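Local coordinates for protein 3-HSA hydroxylase, oxygenase (Rhodococcus sp., PDB 2RFQ) that catalyses the FMNH2-dependent ortho-hydroxylation of the steroid-derived phenol 3-HSA to the catechol 3,4-DHSA during cholesterol breakdown, as the oxygenase component of a two-component monooxygenase, at residues Q14-L19 and Q45-F50; R115-Y120 and S149-G154; G126-G131 and G155-D160; S335-L340 and R357-A362. All blocks are in the same frame, centred on the assembly; numbering follows the deposited sequence.

Contact 1. Residues Q14-L19 and Q45-F50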
loop_
_atom_site.group_PDB
_atom_site.type_symbol
_atom_site.label_atom_id
_atom_site.label_comp_id
_atom_site.label_asym_id
_atom_site.label_seq_id
_atom_site.Cartn_x
_atom_site.Cartn_y
_atom_site.Cartn_z
ATOM N N GLN A 14 13.344 28.009 -22.043
ATOM C CA GLN A 14 13.000 29.377 -21.656
ATOM C C GLN A 14 11.714 29.853 -22.347
ATOM O O GLN A 14 10.861 30.462 -21.711
ATOM C CB GLN A 14 14.158 30.338 -21.947
ATOM C CG GLN A 14 15.390 30.050 -21.089
ATOM C CD GLN A 14 16.458 31.144 -21.171
ATOM O OE1 GLN A 14 16.156 32.340 -21.087
ATOM N NE2 GLN A 14 17.715 30.733 -21.308
ATOM N N ARG A 15 11.594 29.580 -23.647
ATOM C CA ARG A 15 10.396 29.968 -24.382
ATOM C C ARG A 15 9.162 29.210 -23.870
ATOM O O ARG A 15 8.068 29.788 -23.775
ATOM C CB ARG A 15 10.577 29.738 -25.867
ATOM C CG ARG A 15 11.624 30.658 -26.500
ATOM C CD ARG A 15 11.903 30.148 -27.912
ATOM N NE ARG A 15 13.072 30.782 -28.518
ATOM C CZ ARG A 15 13.850 30.198 -29.431
ATOM N NH1 ARG A 15 13.594 28.958 -29.863
ATOM N NH2 ARG A 15 14.889 30.856 -29.927
ATOM N N LEU A 16 9.340 27.933 -23.512
ATOM C CA LEU A 16 8.220 27.168 -22.942
ATOM C C LEU A 16 7.761 27.753 -21.604
ATOM O O LEU A 16 6.563 27.873 -21.348
ATOM C CB LEU A 16 8.557 25.680 -22.807
ATOM C CG LEU A 16 8.575 24.920 -24.130
ATOM C CD1 LEU A 16 9.248 23.539 -23.926
ATOM C CD2 LEU A 16 7.148 24.815 -24.752
ATOM N N ASP A 17 8.713 28.138 -20.756
ATOM C CA ASP A 17 8.385 28.790 -19.492
ATOM C C ASP A 17 7.458 29.990 -19.671
ATOM O O ASP A 17 6.497 30.153 -18.914
ATOM C CB ASP A 17 9.658 29.260 -18.798
ATOM C CG ASP A 17 10.282 28.195 -17.952
ATOM O OD1 ASP A 17 9.557 27.261 -17.526
ATOM O OD2 ASP A 17 11.507 28.314 -17.691
ATOM N N ALA A 18 7.770 30.836 -20.648
ATOM C CA ALA A 18 6.982 32.025 -20.949
ATOM C C ALA A 18 5.554 31.663 -21.372
ATOM O O ALA A 18 4.639 32.458 -21.215
ATOM C CB ALA A 18 7.665 32.831 -22.040
ATOM N N LEU A 19 5.374 30.454 -21.906
ATOM C CA LEU A 19 4.088 30.038 -22.458
ATOM C C LEU A 19 3.179 29.364 -21.434
ATOM O O LEU A 19 1.952 29.300 -21.619
ATOM C CB LEU A 19 4.346 29.066 -23.640
ATOM C CG LEU A 19 3.146 28.538 -24.431
ATOM C CD1 LEU A 19 2.322 29.704 -25.022
ATOM C CD2 LEU A 19 3.597 27.585 -25.553
ATOM N N GLN A 45 4.979 25.369 -31.463
ATOM C CA GLN A 45 5.838 25.313 -32.648
ATOM C C GLN A 45 6.870 26.457 -32.585
ATOM O O GLN A 45 8.069 26.243 -32.786
ATOM C CB GLN A 45 5.005 25.407 -33.933
ATOM C CG GLN A 45 5.846 25.482 -35.211
ATOM C CD GLN A 45 5.010 25.600 -36.477
ATOM O OE1 GLN A 45 4.028 24.892 -36.663
ATOM N NE2 GLN A 45 5.401 26.507 -37.356
ATOM N N GLU A 46 6.394 27.660 -32.272
ATOM C CA GLU A 46 7.278 28.826 -32.226
ATOM C C GLU A 46 8.349 28.756 -31.130
ATOM O O GLU A 46 9.385 29.407 -31.245
ATOM C CB GLU A 46 6.465 30.118 -32.154
ATOM C CG GLU A 46 5.661 30.363 -33.423
ATOM C CD GLU A 46 4.601 31.446 -33.263
ATOM O OE1 GLU A 46 4.409 31.959 -32.132
ATOM O OE2 GLU A 46 3.949 31.772 -34.281
ATOM N N THR A 47 8.133 27.942 -30.098
ATOM C CA THR A 47 9.194 27.769 -29.083
ATOM C C THR A 47 10.372 26.962 -29.631
ATOM O O THR A 47 11.452 27.018 -29.071
ATOM C CB THR A 47 8.722 27.035 -27.821
ATOM O OG1 THR A 47 8.439 25.642 -28.122
ATOM C CG2 THR A 47 7.509 27.742 -27.211
ATOM N N GLY A 48 10.136 26.198 -30.695
ATOM C CA GLY A 48 11.114 25.231 -31.195
ATOM C C GLY A 48 10.915 23.820 -30.664
ATOM O O GLY A 48 11.653 22.896 -31.015
ATOM N N PHE A 49 9.906 23.641 -29.812
ATOM C CA PHE A 49 9.672 22.360 -29.163
ATOM C C PHE A 49 9.614 21.167 -30.124
ATOM O O PHE A 49 10.243 20.143 -29.874
ATOM C CB PHE A 49 8.372 22.372 -28.330
ATOM C CG PHE A 49 7.999 20.981 -27.859
ATOM C CD1 PHE A 49 8.706 20.389 -26.797
ATOM C CD2 PHE A 49 7.017 20.243 -28.520
ATOM C CE1 PHE A 49 8.437 19.072 -26.396
ATOM C CE2 PHE A 49 6.710 18.927 -28.114
ATOM C CZ PHE A 49 7.442 18.337 -27.044
ATOM N N PHE A 50 8.823 21.280 -31.188
ATOM C CA PHE A 50 8.650 20.125 -32.087
ATOM C C PHE A 50 9.952 19.783 -32.822
ATOM O O PHE A 50 10.142 18.641 -33.235
ATOM C CB PHE A 50 7.479 20.320 -33.048
ATOM C CG PHE A 50 6.144 20.374 -32.344
ATOM C CD1 PHE A 50 5.653 19.248 -31.693
ATOM C CD2 PHE A 50 5.420 21.561 -32.299
ATOM C CE1 PHE A 50 4.437 19.296 -30.986
ATOM C CE2 PHE A 50 4.188 21.626 -31.594
ATOM C CZ PHE A 50 3.709 20.490 -30.954
#
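The guanidinium group of Arg15 turns an edge to the end of helix 38-47, with the carbonyl oxygen of Thr47 in its plane: NH1 donates to Thr47 O over 3.0 Å, nearly straight at 164°. On the acceptor's side the donor stands well above the carbonyl plane, not on a lone pair. Two rings follow. Leu16 CD1 comes at the Phe49 ring obliquely, 4.3 Å from its CD1, and Phe49 CD2 in turn sits over one face of Phe50, toward the rim.

Thr47 fills the middle. Its CB lies 3.8 Å from Arg15 CB, and its CG2 packs against Leu16 CD2. With chi1 at 69°, OG1 stands between backbone N and carbonyl carbon and accepts from Phe49 N at 3.0 Å, an ST turn; the same hydroxyl bonds back to Leu44 O. Gly48, at positive phi, ends the helix in a Schellman motif. Cutting Thr47 back to alanine would probably leave Phe49 N without its acceptor and open a gap beside Leu16 CD2.

All this belongs to the helical N-terminal domain of the acyl-CoA dehydrogenase fold. Leu16 and Leu19 lie on Leu44 of helix 38-47, Leu16 and Phe49 share Ala71 of helix 65-76, and Phe49 also reaches Ser86 of helix 80-96.

Contact 2. Residues R115-Y120 and S149-G154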
loop_
_atom_site.group_PDB
_atom_site.type_symbol
_atom_site.label_atom_id
_atom_site.label_comp_id
_atom_site.label_asym_id
_atom_site.label_seq_id
_atom_site.Cartn_x
_atom_site.Cartn_y
_atom_site.Cartn_z
ATOM N N ARG A 115 3.769 18.326 -39.037
ATOM C CA ARG A 115 3.606 17.395 -37.918
ATOM C C ARG A 115 2.960 16.087 -38.381
ATOM O O ARG A 115 2.250 16.032 -39.404
ATOM C CB ARG A 115 2.746 18.021 -36.823
ATOM C CG ARG A 115 3.458 19.134 -36.061
ATOM C CD ARG A 115 2.562 19.692 -34.970
ATOM N NE ARG A 115 1.557 20.634 -35.458
ATOM C CZ ARG A 115 1.789 21.938 -35.660
ATOM N NH1 ARG A 115 3.014 22.457 -35.470
ATOM N NH2 ARG A 115 0.803 22.722 -36.092
ATOM N N ILE A 116 3.206 15.058 -37.588
ATOM C CA ILE A 116 2.766 13.692 -37.894
ATOM C C ILE A 116 2.066 13.187 -36.639
ATOM O O ILE A 116 2.558 13.437 -35.532
ATOM C CB ILE A 116 4.033 12.798 -38.156
ATOM C CG1 ILE A 116 4.841 13.317 -39.352
ATOM C CG2 ILE A 116 3.676 11.341 -38.418
ATOM C CD1 ILE A 116 6.079 14.077 -38.931
ATOM N N SER A 117 0.923 12.509 -36.790
ATOM C CA SER A 117 0.283 11.866 -35.625
ATOM C C SER A 117 0.500 10.369 -35.742
ATOM O O SER A 117 1.082 9.912 -36.738
ATOM C CB SER A 117 -1.206 12.236 -35.495
ATOM O OG SER A 117 -2.008 11.604 -36.481
ATOM N N SER A 118 0.080 9.598 -34.743
ATOM C CA SER A 118 0.298 8.152 -34.861
ATOM C C SER A 118 -0.799 7.341 -34.243
ATOM O O SER A 118 -1.624 7.857 -33.486
ATOM C CB SER A 118 1.599 7.752 -34.159
ATOM O OG SER A 118 1.443 7.938 -32.750
ATOM N N SER A 119 -0.779 6.050 -34.553
ATOM C CA SER A 119 -1.515 5.080 -33.754
ATOM C C SER A 119 -0.743 3.793 -33.953
ATOM O O SER A 119 -0.777 3.215 -35.032
ATOM C CB SER A 119 -2.963 4.956 -34.235
ATOM O OG SER A 119 -3.679 3.981 -33.477
ATOM N N TYR A 120 0.017 3.386 -32.935
ATOM C CA TYR A 120 0.961 2.265 -33.149
ATOM C C TYR A 120 0.391 0.886 -32.875
ATOM O O TYR A 120 0.965 -0.128 -33.322
ATOM C CB TYR A 120 2.244 2.472 -32.339
ATOM C CG TYR A 120 3.115 3.619 -32.794
ATOM C CD1 TYR A 120 3.703 3.628 -34.067
ATOM C CD2 TYR A 120 3.379 4.694 -31.936
ATOM C CE1 TYR A 120 4.534 4.706 -34.462
ATOM C CE2 TYR A 120 4.196 5.754 -32.311
ATOM C CZ TYR A 120 4.772 5.759 -33.589
ATOM O OH TYR A 120 5.605 6.793 -33.982
ATOM N N SER A 149 -0.500 16.478 -40.550
ATOM C CA SER A 149 -0.873 16.305 -41.962
ATOM C C SER A 149 -0.371 14.972 -42.516
ATOM O O SER A 149 -0.516 14.694 -43.715
ATOM C CB SER A 149 -0.407 17.492 -42.822
ATOM O OG SER A 149 0.982 17.619 -42.747
ATOM N N TRP A 150 0.199 14.150 -41.631
ATOM C CA TRP A 150 0.593 12.767 -41.922
ATOM C C TRP A 150 0.339 11.936 -40.682
ATOM O O TRP A 150 0.275 12.474 -39.570
ATOM C CB TRP A 150 2.097 12.664 -42.170
ATOM C CG TRP A 150 2.558 13.321 -43.454
ATOM C CD1 TRP A 150 2.753 14.664 -43.650
ATOM C CD2 TRP A 150 2.900 12.679 -44.695
ATOM N NE1 TRP A 150 3.183 14.895 -44.929
ATOM C CE2 TRP A 150 3.284 13.699 -45.595
ATOM C CE3 TRP A 150 2.921 11.337 -45.132
ATOM C CZ2 TRP A 150 3.685 13.431 -46.922
ATOM C CZ3 TRP A 150 3.325 11.062 -46.461
ATOM C CH2 TRP A 150 3.698 12.119 -47.330
ATOM N N ALA A 151 0.225 10.623 -40.864
ATOM C CA ALA A 151 0.153 9.708 -39.715
ATOM C C ALA A 151 1.096 8.556 -39.925
ATOM O O ALA A 151 1.325 8.141 -41.067
ATOM C CB ALA A 151 -1.266 9.185 -39.521
ATOM N N VAL A 152 1.669 8.059 -38.829
ATOM C CA VAL A 152 2.371 6.777 -38.871
ATOM C C VAL A 152 1.545 5.764 -38.095
ATOM O O VAL A 152 1.143 5.988 -36.934
ATOM C CB VAL A 152 3.820 6.861 -38.346
ATOM C CG1 VAL A 152 4.702 7.595 -39.351
ATOM C CG2 VAL A 152 3.880 7.531 -36.965
ATOM N N LEU A 153 1.231 4.674 -38.787
ATOM C CA LEU A 153 0.197 3.753 -38.353
ATOM C C LEU A 153 0.772 2.357 -38.248
ATOM O O LEU A 153 1.312 1.838 -39.226
ATOM C CB LEU A 153 -0.980 3.802 -39.345
ATOM C CG LEU A 153 -1.626 5.200 -39.475
ATOM C CD1 LEU A 153 -2.640 5.215 -40.608
ATOM C CD2 LEU A 153 -2.262 5.613 -38.170
ATOM N N GLY A 154 0.691 1.773 -37.047
ATOM C CA GLY A 154 1.339 0.474 -36.780
ATOM C C GLY A 154 0.473 -0.697 -37.219
ATOM O O GLY A 154 -0.742 -0.725 -36.997
HETATM O O HOH W 1 1.256 19.560 -40.260
#
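Val152 packs against Ile116, Ser118 and Tyr120 of the neighbouring strand, and its side chain is the one to follow. CB rises from the sheet on the face that also carries Ile116, Ser118 and Trp150. There the two methyls part: with chi1 at -72°, CG1 lies beside the backbone N and leans back on Ile116 CG2 at 4.0 Å, while CG2 goes forward, 3.6 Å from Ser118 CB and 3.5 Å from Tyr120 OH. The tyrosine lies alongside the valine, pointing the same way, and Ser118 CB sits over one face of its ring. The phenol oxygen itself is bonded to His95 ND1.

These are two parallel strands of the central beta domain of the acyl-CoA dehydrogenase fold, and Ser118, Ser119 and Tyr120 are FMN-binding positions by similarity. The backbone bonds run back and forth in strict order: Ser117 N to Trp150 O, Val152 N to Ser117 O (2.9 Å), Ser119 N to Val152 O, and Gly154 N to Ser119 O. Gly154 comes so close to Tyr120 O that a CB there would collide with it. On the other face Ser117 OG bonds to Ser142 OG, itself at an FMN position by similarity, while Ser119 OG is hydrogen-bonded to Ala140 O and Leu153 CD2 rests near Ser119 CB. Where the strands begin, Ser149 N donates to Arg115 O at 3.0 Å, and one water accepts from Arg115 N at 3.1 Å while also bonding to Ser149 OG.

Contact 3. Residues G126-G131 and G155-D160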
loop_
_atom_site.group_PDB
_atom_site.type_symbol
_atom_site.label_atom_id
_atom_site.label_comp_id
_atom_site.label_asym_id
_atom_site.label_seq_id
_atom_site.Cartn_x
_atom_site.Cartn_y
_atom_site.Cartn_z
ATOM N N GLY A 126 -1.320 -3.998 -43.893
ATOM C CA GLY A 126 -0.887 -3.660 -45.238
ATOM C C GLY A 126 -0.607 -4.917 -46.043
ATOM O O GLY A 126 0.183 -5.756 -45.628
ATOM N N GLN A 127 -1.257 -5.047 -47.193
ATOM C CA GLN A 127 -1.031 -6.185 -48.090
ATOM C C GLN A 127 0.050 -5.841 -49.096
ATOM O O GLN A 127 -0.012 -4.790 -49.715
ATOM C CB GLN A 127 -2.329 -6.533 -48.835
ATOM C CG GLN A 127 -2.141 -7.362 -50.099
ATOM C CD GLN A 127 -1.720 -8.796 -49.808
ATOM O OE1 GLN A 127 -2.221 -9.420 -48.866
ATOM N NE2 GLN A 127 -0.814 -9.333 -50.634
ATOM N N VAL A 128 1.011 -6.750 -49.275
ATOM C CA VAL A 128 2.055 -6.586 -50.278
ATOM C C VAL A 128 1.429 -6.459 -51.663
ATOM O O VAL A 128 0.603 -7.292 -52.061
ATOM C CB VAL A 128 3.063 -7.771 -50.233
ATOM C CG1 VAL A 128 4.016 -7.756 -51.441
ATOM C CG2 VAL A 128 3.866 -7.739 -48.943
ATOM N N VAL A 129 1.842 -5.417 -52.390
ATOM C CA VAL A 129 1.488 -5.204 -53.800
ATOM C C VAL A 129 2.712 -4.646 -54.501
ATOM O O VAL A 129 3.664 -4.243 -53.842
ATOM C CB VAL A 129 0.276 -4.228 -53.993
ATOM C CG1 VAL A 129 -0.982 -4.801 -53.362
ATOM C CG2 VAL A 129 0.592 -2.797 -53.479
ATOM N N ASP A 130 2.705 -4.625 -55.831
ATOM C CA ASP A 130 3.822 -4.028 -56.554
ATOM C C ASP A 130 4.044 -2.595 -56.080
ATOM O O ASP A 130 3.118 -1.781 -56.102
ATOM C CB ASP A 130 3.554 -4.026 -58.054
ATOM C CG ASP A 130 3.611 -5.418 -58.665
ATOM O OD1 ASP A 130 4.105 -6.366 -58.002
ATOM O OD2 ASP A 130 3.167 -5.558 -59.826
ATOM N N GLY A 131 5.261 -2.306 -55.624
ATOM C CA GLY A 131 5.643 -0.939 -55.278
ATOM C C GLY A 131 5.366 -0.541 -53.841
ATOM O O GLY A 131 5.675 0.581 -53.448
ATOM N N GLY A 155 1.083 -1.683 -37.860
ATOM C CA GLY A 155 0.316 -2.864 -38.209
ATOM C C GLY A 155 1.167 -3.915 -38.871
ATOM O O GLY A 155 2.332 -3.652 -39.208
ATOM N N PRO A 156 0.589 -5.110 -39.055
ATOM C CA PRO A 156 1.313 -6.147 -39.765
ATOM C C PRO A 156 1.301 -5.933 -41.273
ATOM O O PRO A 156 0.375 -5.319 -41.837
ATOM C CB PRO A 156 0.529 -7.416 -39.414
ATOM C CG PRO A 156 -0.888 -6.932 -39.314
ATOM C CD PRO A 156 -0.761 -5.553 -38.656
ATOM N N VAL A 157 2.351 -6.444 -41.915
ATOM C CA VAL A 157 2.391 -6.639 -43.361
ATOM C C VAL A 157 1.823 -8.020 -43.661
ATOM O O VAL A 157 2.200 -9.002 -43.013
ATOM C CB VAL A 157 3.847 -6.549 -43.897
ATOM C CG1 VAL A 157 3.971 -7.146 -45.328
ATOM C CG2 VAL A 157 4.333 -5.125 -43.860
ATOM N N ILE A 158 0.911 -8.076 -44.635
ATOM C CA ILE A 158 0.274 -9.321 -45.042
ATOM C C ILE A 158 0.842 -9.796 -46.382
ATOM O O ILE A 158 0.833 -9.073 -47.381
ATOM C CB ILE A 158 -1.271 -9.165 -45.093
ATOM C CG1 ILE A 158 -1.822 -8.594 -43.760
ATOM C CG2 ILE A 158 -1.940 -10.490 -45.482
ATOM C CD1 ILE A 158 -1.635 -9.508 -42.524
ATOM N N LYS A 159 1.356 -11.019 -46.387
ATOM C CA LYS A 159 1.983 -11.588 -47.562
ATOM C C LYS A 159 1.601 -13.062 -47.569
ATOM O O LYS A 159 1.755 -13.736 -46.552
ATOM C CB LYS A 159 3.488 -11.392 -47.450
ATOM C CG LYS A 159 4.263 -11.826 -48.662
ATOM C CD LYS A 159 5.719 -11.470 -48.479
ATOM C CE LYS A 159 6.588 -12.304 -49.379
ATOM N NZ LYS A 159 7.996 -11.878 -49.201
ATOM N N ASP A 160 1.066 -13.547 -48.691
ATOM C CA ASP A 160 0.455 -14.893 -48.765
ATOM C C ASP A 160 -0.590 -15.080 -47.660
ATOM O O ASP A 160 -0.716 -16.168 -47.073
ATOM C CB ASP A 160 1.529 -16.013 -48.715
HETATM O O HOH W 2 0.888 -11.548 -50.943
#
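This is a parallel strand pairing near the outer end of the beta domain, where Gly126 faces Val157 and Gln127 faces Ile158. Strand 150-159, having run beside 116-119, here takes 124-129 as its next partner. Three backbone bonds carry the pair: Gly126 N to Pro156 O at 3.0 Å, Ile158 N to Gly126 O at a short 2.6 Å, and Val128 N to Ile158 O at 3.0 Å. The strands cross at 37° and then part, the CA atoms of Val128 and Lys159 already 5.7 Å apart.

Val128 CG2 touches Val157 CG1 at 3.7 Å, the two side chains slanting across each other, and reaches the CB of Lys159 as well. On the opposite face the Gln127 chain bends at chi2 (71°), which folds its amide back over the pairing, crossing Ile158 at about a right angle. OE1 lies 3.6 Å from Ile158 CG2 and also close to Ile158 O, an acceptor like itself, with no bond between them. NE2 donates to a lone pair of Val128 O at 2.9 Å and also to a water that accepts from Asp160 N, tying the two strand ends together. With a leucine in place of Gln127, Val128 O would be likely to lose this donor and the water its link to this side chain.

Tyr133 of strand 132-142 covers Val128 and Val157, while Val164 and Val167 of strand 162-172 meet Val157. Strand 124-129 sits between an antiparallel partner, 132-142, and a parallel one, in the mixed sheet typical of the middle domain of acyl-CoA dehydrogenase-like flavoenzymes.

Contact 4. Residues S335-L340 and R357-A362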
loop_
_atom_site.group_PDB
_atom_site.type_symbol
_atom_site.label_atom_id
_atom_site.label_comp_id
_atom_site.label_asym_id
_atom_site.label_seq_id
_atom_site.Cartn_x
_atom_site.Cartn_y
_atom_site.Cartn_z
ATOM N N SER A 335 -0.155 7.524 -8.127
ATOM C CA SER A 335 -0.326 7.368 -6.670
ATOM C C SER A 335 -0.191 8.701 -5.940
ATOM O O SER A 335 -0.948 8.998 -5.009
ATOM C CB SER A 335 0.684 6.355 -6.154
ATOM O OG SER A 335 0.605 6.190 -4.744
ATOM N N SER A 336 0.769 9.514 -6.383
ATOM C CA SER A 336 1.017 10.816 -5.773
ATOM C C SER A 336 -0.131 11.784 -6.032
ATOM O O SER A 336 -0.578 12.483 -5.107
ATOM C CB SER A 336 2.335 11.352 -6.298
ATOM O OG SER A 336 3.374 10.440 -5.898
ATOM N N ILE A 337 -0.631 11.816 -7.268
ATOM C CA ILE A 337 -1.785 12.691 -7.579
ATOM C C ILE A 337 -2.981 12.232 -6.729
ATOM O O ILE A 337 -3.724 13.058 -6.150
ATOM C CB ILE A 337 -2.150 12.648 -9.081
ATOM C CG1 ILE A 337 -1.015 13.291 -9.881
ATOM C CG2 ILE A 337 -3.471 13.418 -9.329
ATOM C CD1 ILE A 337 -1.075 12.972 -11.338
ATOM N N ASP A 338 -3.167 10.916 -6.641
ATOM C CA ASP A 338 -4.264 10.371 -5.838
ATOM C C ASP A 338 -4.187 10.857 -4.386
ATOM O O ASP A 338 -5.221 11.278 -3.809
ATOM C CB ASP A 338 -4.270 8.841 -5.891
ATOM C CG ASP A 338 -4.797 8.309 -7.217
ATOM O OD1 ASP A 338 -5.200 9.124 -8.071
ATOM O OD2 ASP A 338 -4.811 7.079 -7.414
ATOM N N LYS A 339 -2.978 10.817 -3.805
ATOM C CA LYS A 339 -2.778 11.258 -2.432
ATOM C C LYS A 339 -3.187 12.717 -2.298
ATOM O O LYS A 339 -3.861 13.087 -1.328
ATOM C CB LYS A 339 -1.309 11.107 -1.989
ATOM C CG LYS A 339 -0.824 9.693 -1.803
ATOM C CD LYS A 339 0.653 9.715 -1.336
ATOM C CE LYS A 339 1.200 8.309 -1.085
ATOM N NZ LYS A 339 1.069 7.382 -2.282
ATOM N N LEU A 340 -2.777 13.543 -3.265
ATOM C CA LEU A 340 -3.029 14.995 -3.175
ATOM C C LEU A 340 -4.522 15.288 -3.341
ATOM O O LEU A 340 -5.103 16.099 -2.583
ATOM C CB LEU A 340 -2.222 15.780 -4.214
ATOM C CG LEU A 340 -0.708 15.591 -4.078
ATOM C CD1 LEU A 340 0.047 16.183 -5.277
ATOM C CD2 LEU A 340 -0.240 16.226 -2.793
ATOM N N ARG A 357 -8.704 17.788 -12.596
ATOM C CA ARG A 357 -8.351 17.569 -14.013
ATOM C C ARG A 357 -7.073 16.744 -14.156
ATOM O O ARG A 357 -7.041 15.800 -14.947
ATOM C CB ARG A 357 -8.222 18.897 -14.760
ATOM C CG ARG A 357 -8.273 18.699 -16.273
ATOM C CD ARG A 357 -7.998 19.994 -16.985
ATOM N NE ARG A 357 -9.039 20.975 -16.700
ATOM C CZ ARG A 357 -8.868 22.074 -15.972
ATOM N NH1 ARG A 357 -7.680 22.366 -15.455
ATOM N NH2 ARG A 357 -9.898 22.898 -15.783
ATOM N N PHE A 358 -6.009 17.104 -13.421
ATOM C CA PHE A 358 -4.779 16.311 -13.466
ATOM C C PHE A 358 -5.060 14.881 -13.040
ATOM O O PHE A 358 -4.482 13.940 -13.585
ATOM C CB PHE A 358 -3.744 16.920 -12.534
ATOM C CG PHE A 358 -3.091 18.188 -13.073
ATOM C CD1 PHE A 358 -2.407 18.188 -14.305
ATOM C CD2 PHE A 358 -3.111 19.360 -12.310
ATOM C CE1 PHE A 358 -1.766 19.354 -14.768
ATOM C CE2 PHE A 358 -2.500 20.540 -12.771
ATOM C CZ PHE A 358 -1.806 20.528 -13.998
ATOM N N TRP A 359 -5.960 14.729 -12.065
ATOM C CA TRP A 359 -6.343 13.400 -11.549
ATOM C C TRP A 359 -6.981 12.566 -12.657
ATOM O O TRP A 359 -6.518 11.466 -12.948
ATOM C CB TRP A 359 -7.278 13.593 -10.325
ATOM C CG TRP A 359 -7.804 12.342 -9.693
ATOM C CD1 TRP A 359 -7.091 11.359 -9.037
ATOM C CD2 TRP A 359 -9.169 11.938 -9.669
ATOM N NE1 TRP A 359 -7.952 10.363 -8.596
ATOM C CE2 TRP A 359 -9.229 10.695 -8.971
ATOM C CE3 TRP A 359 -10.351 12.504 -10.164
ATOM C CZ2 TRP A 359 -10.450 10.026 -8.736
ATOM C CZ3 TRP A 359 -11.568 11.828 -9.939
ATOM C CH2 TRP A 359 -11.597 10.606 -9.257
ATOM N N ARG A 360 -8.017 13.102 -13.309
ATOM C CA ARG A 360 -8.662 12.355 -14.400
ATOM C C ARG A 360 -7.719 12.121 -15.557
ATOM O O ARG A 360 -7.683 11.025 -16.150
ATOM C CB ARG A 360 -9.896 13.100 -14.880
ATOM C CG ARG A 360 -11.040 13.023 -13.841
ATOM C CD ARG A 360 -12.288 13.760 -14.344
ATOM N NE ARG A 360 -12.091 15.213 -14.420
ATOM C CZ ARG A 360 -11.861 15.905 -15.537
ATOM N NH1 ARG A 360 -11.776 15.299 -16.725
ATOM N NH2 ARG A 360 -11.698 17.218 -15.471
ATOM N N ASP A 361 -6.938 13.154 -15.871
ATOM C CA ASP A 361 -5.979 13.066 -16.986
ATOM C C ASP A 361 -4.927 11.956 -16.792
ATOM O O ASP A 361 -4.620 11.208 -17.736
ATOM C CB ASP A 361 -5.294 14.416 -17.184
ATOM C CG ASP A 361 -6.192 15.452 -17.863
ATOM O OD1 ASP A 361 -7.321 15.139 -18.299
ATOM O OD2 ASP A 361 -5.772 16.636 -17.931
ATOM N N ALA A 362 -4.364 11.883 -15.582
ATOM C CA ALA A 362 -3.326 10.867 -15.275
ATOM C C ALA A 362 -3.935 9.480 -15.339
ATOM O O ALA A 362 -3.337 8.550 -15.892
ATOM C CB ALA A 362 -2.682 11.136 -13.902
HETATM O O HOH W 3 -7.857 7.072 -7.642
#
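Segments 335-340 and 357-362, on helices 316-344 and 354-365, run roughly antiparallel at 149°, their axes 9.7 Å apart at closest, with Ile337 and Trp359 the nearest pair of residues by CA. They belong to the helical C-terminal domain of the acyl-CoA dehydrogenase fold.

Ile337 uses both its branches. CG2 presses on the backbone of Trp359, 3.6 Å from its CA, and CD1 reaches Ala362 CB at 3.5 Å. The isoleucine also touches Ala249 of helix 233-266.

Next to it, Trp359 CG stands anti to the backbone N (chi1 178°), which swings the indole across to Asp338. The carboxylate and ring planes are 65° apart, and Asp338 OD1 lies at the ring edge, in its plane, 3.1 Å from NE1. That oxygen is hydrogen-bonded to His363 NE2. The indole stacks on Phe341 and on Trp359 of the second subunit, so this packing also takes part in the homotetramer's interface. A water spans the pair weakly, donating to Asp338 OD2 at 3.1 Å and accepting from Trp359 NE1 at 3.4 Å.

Contacts 2 and 3 share strand 150-159, whose successive halves pair with 116-119 and then 124-129. Contact 2 is buried and holds probable FMN-binding residues; contact 3 is partly exposed, and a water bridges its outer end. Both rest on backbone bonds, whereas the two helical contacts depend on side chains: contact 1 on an arginine reaching a helix end, contact 4 on apolar packing beside a carboxylate. Contact 1, partly buried, touches contact 2 through Gln45 and Arg115, joining the N-terminal helices to the sheet. Contact 4 is buried across the chain's centre from contacts 2 and 3, and alone meets another subunit.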